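Local coordinates for mandelate racemase/muconate lactonizing protein (Alicyclobacillus acidocaldarius LAA1, PDB 3QLD) that belongs to the mandelate racemase/muconate lactonizing group of the enolase superfamily, with a TIM-barrel-like C-terminal domain, though its own activity is not established, at residues A195-S200 and Q218-P223. Sequence-based numbering, arbitrary orientation.
Sequences ADANGS and QFIEQP
Two buried carboxylates, Asp-196 and Glu-221, lie on the same face of a parallel strand pair, with Asp-196 OD2 only 3.8 Å from Glu-221 OE1. Their planes are turned 43° against each other. Each acid swings its CG anti to the backbone N (chi1 172° in Asp-196), which sends the longer, extended Glu-221 chain past the Asp-196 carboxylate. Lys-171 forms a salt bridge with Asp-196 OD2 and Lys-169 with Glu-221 OE1, while Asn-268 donates to Glu-221 OE2. The C-terminal ends of the barrel strands are where the enolase superfamily places its active site, and the position of this acid-lysine cluster is consistent with that region.

The backbones are joined in parallel register. Ala-195 N donates to Phe-219 O, Glu-221 N reaches Ala-195 O at 2.7 Å, and Ala-197 N continues the pattern to Glu-221 O. Beyond the strands the chain closes into a type I' turn from Ala-197 to Ser-200. Asp-196, just before this turn, accepts from Asn-198 N through OD1 (3.0 Å) in an Asx turn; the N-H approaches from above the carboxylate plane. Both central positions need positive phi: Asn-198, a residue type that tolerates the left-handed region well, takes the first and Gly-199 (phi 67°) the second. Gly-199 N donates to Gln-222 O at 2.6 Å. Ser-200 OG donates to a lone pair of Ala-197 O at 2.8 Å, and Ser-200 N also donates to that oxygen. The small CB of Ala-197 points toward the other segment and packs 3.7 Å from Pro-223 CA; a methyl group suits this close, buried spot.

Strand 192-196, helix 206-211 and strand 220-221 form a beta-alpha-beta unit of the barrel; strand 167-171 flanks the pair beside Asp-196, and strand 243-245 beside Ile-220.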
loop_
_atom_site.group_PDB
_atom_site.type_symbol
_atom_site.label_atom_id
_atom_site.label_comp_id
_atom_site.label_asym_id
_atom_site.label_seq_id
_atom_site.Cartn_x
_atom_site.Cartn_y
_atom_site.Cartn_z
ATOM N N ALA A 195 -17.081 -16.100 -12.458
ATOM C CA ALA A 195 -17.078 -16.586 -11.082
ATOM C C ALA A 195 -16.108 -15.735 -10.244
ATOM O O ALA A 195 -15.092 -15.268 -10.756
ATOM C CB ALA A 195 -16.692 -18.068 -10.965
ATOM N N ASP A 196 -16.453 -15.529 -8.969
ATOM C CA ASP A 196 -15.568 -14.723 -8.142
ATOM C C ASP A 196 -15.230 -15.522 -6.902
ATOM O O ASP A 196 -16.083 -15.878 -6.109
ATOM C CB ASP A 196 -16.211 -13.372 -7.845
ATOM C CG ASP A 196 -15.431 -12.568 -6.821
ATOM O OD1 ASP A 196 -14.248 -12.887 -6.491
ATOM O OD2 ASP A 196 -16.007 -11.569 -6.396
ATOM N N ALA A 197 -13.964 -15.873 -6.789
ATOM C CA ALA A 197 -13.517 -16.737 -5.725
ATOM C C ALA A 197 -13.123 -15.982 -4.451
ATOM O O ALA A 197 -12.953 -16.638 -3.408
ATOM C CB ALA A 197 -12.323 -17.598 -6.193
ATOM N N ASN A 198 -12.912 -14.670 -4.547
ATOM C CA ASN A 198 -12.453 -13.818 -3.415
ATOM C C ASN A 198 -11.287 -14.477 -2.646
ATOM O O ASN A 198 -11.319 -14.559 -1.414
ATOM C CB ASN A 198 -13.634 -13.636 -2.445
ATOM C CG ASN A 198 -13.430 -12.445 -1.492
ATOM O OD1 ASN A 198 -12.765 -11.434 -1.834
ATOM N ND2 ASN A 198 -14.029 -12.554 -0.292
ATOM N N GLY A 199 -10.301 -15.033 -3.340
ATOM C CA GLY A 199 -9.103 -15.600 -2.673
ATOM C C GLY A 199 -9.255 -16.839 -1.808
ATOM O O GLY A 199 -8.381 -17.155 -0.976
ATOM N N SER A 200 -10.302 -17.608 -2.060
ATOM C CA SER A 200 -10.697 -18.673 -1.231
ATOM C C SER A 200 -9.988 -19.977 -1.589
ATOM O O SER A 200 -10.078 -20.937 -0.848
ATOM C CB SER A 200 -12.246 -18.775 -1.278
ATOM O OG SER A 200 -12.740 -19.282 -2.523
ATOM N N GLN A 218 -16.503 -16.896 -18.383
ATOM C CA GLN A 218 -15.806 -15.777 -18.951
ATOM C C GLN A 218 -14.449 -15.529 -18.227
ATOM O O GLN A 218 -13.468 -15.135 -18.864
ATOM C CB GLN A 218 -16.716 -14.565 -18.845
ATOM C CG GLN A 218 -16.263 -13.389 -19.632
ATOM C CD GLN A 218 -17.248 -12.244 -19.511
ATOM O OE1 GLN A 218 -17.156 -11.421 -18.582
ATOM N NE2 GLN A 218 -18.232 -12.224 -20.391
ATOM N N PHE A 219 -14.442 -15.781 -16.917
ATOM C CA PHE A 219 -13.206 -15.691 -16.065
ATOM C C PHE A 219 -13.548 -16.232 -14.663
ATOM O O PHE A 219 -14.736 -16.430 -14.328
ATOM C CB PHE A 219 -12.682 -14.229 -15.953
ATOM C CG PHE A 219 -13.739 -13.230 -15.457
ATOM C CD1 PHE A 219 -14.015 -13.105 -14.088
ATOM C CD2 PHE A 219 -14.391 -12.391 -16.367
ATOM C CE1 PHE A 219 -15.012 -12.206 -13.639
ATOM C CE2 PHE A 219 -15.367 -11.451 -15.930
ATOM C CZ PHE A 219 -15.635 -11.368 -14.553
ATOM N N ILE A 220 -12.477 -16.498 -13.880
ATOM C CA ILE A 220 -12.544 -16.833 -12.451
ATOM C C ILE A 220 -11.745 -15.675 -11.838
ATOM O O ILE A 220 -10.583 -15.500 -12.190
ATOM C CB ILE A 220 -11.924 -18.201 -12.116
ATOM C CG1 ILE A 220 -12.751 -19.343 -12.779
ATOM C CG2 ILE A 220 -11.827 -18.405 -10.511
ATOM C CD1 ILE A 220 -12.084 -20.671 -12.698
ATOM N N GLU A 221 -12.389 -14.872 -10.958
ATOM C CA GLU A 221 -11.722 -13.706 -10.396
ATOM C C GLU A 221 -11.023 -14.061 -9.068
ATOM O O GLU A 221 -11.583 -14.796 -8.251
ATOM C CB GLU A 221 -12.809 -12.664 -10.098
ATOM C CG GLU A 221 -12.257 -11.267 -9.738
ATOM C CD GLU A 221 -13.367 -10.232 -9.787
ATOM O OE1 GLU A 221 -14.557 -10.616 -9.810
ATOM O OE2 GLU A 221 -13.057 -9.053 -9.815
ATOM N N GLN A 222 -9.797 -13.562 -8.896
ATOM C CA GLN A 222 -9.045 -13.672 -7.597
ATOM C C GLN A 222 -9.094 -15.054 -6.968
ATOM O O GLN A 222 -9.550 -15.241 -5.849
ATOM C CB GLN A 222 -9.578 -12.565 -6.654
ATOM C CG GLN A 222 -9.217 -11.097 -7.119
ATOM C CD GLN A 222 -7.740 -10.652 -6.986
ATOM O OE1 GLN A 222 -7.253 -9.849 -7.797
ATOM N NE2 GLN A 222 -7.012 -11.194 -6.000
ATOM N N PRO A 223 -8.615 -16.105 -7.697
ATOM C CA PRO A 223 -8.749 -17.440 -7.187
ATOM C C PRO A 223 -7.881 -17.642 -5.900
ATOM O O PRO A 223 -8.306 -18.298 -4.974
ATOM C CB PRO A 223 -8.189 -18.310 -8.328
ATOM C CG PRO A 223 -7.395 -17.443 -9.146
ATOM C CD PRO A 223 -8.085 -16.110 -9.080
#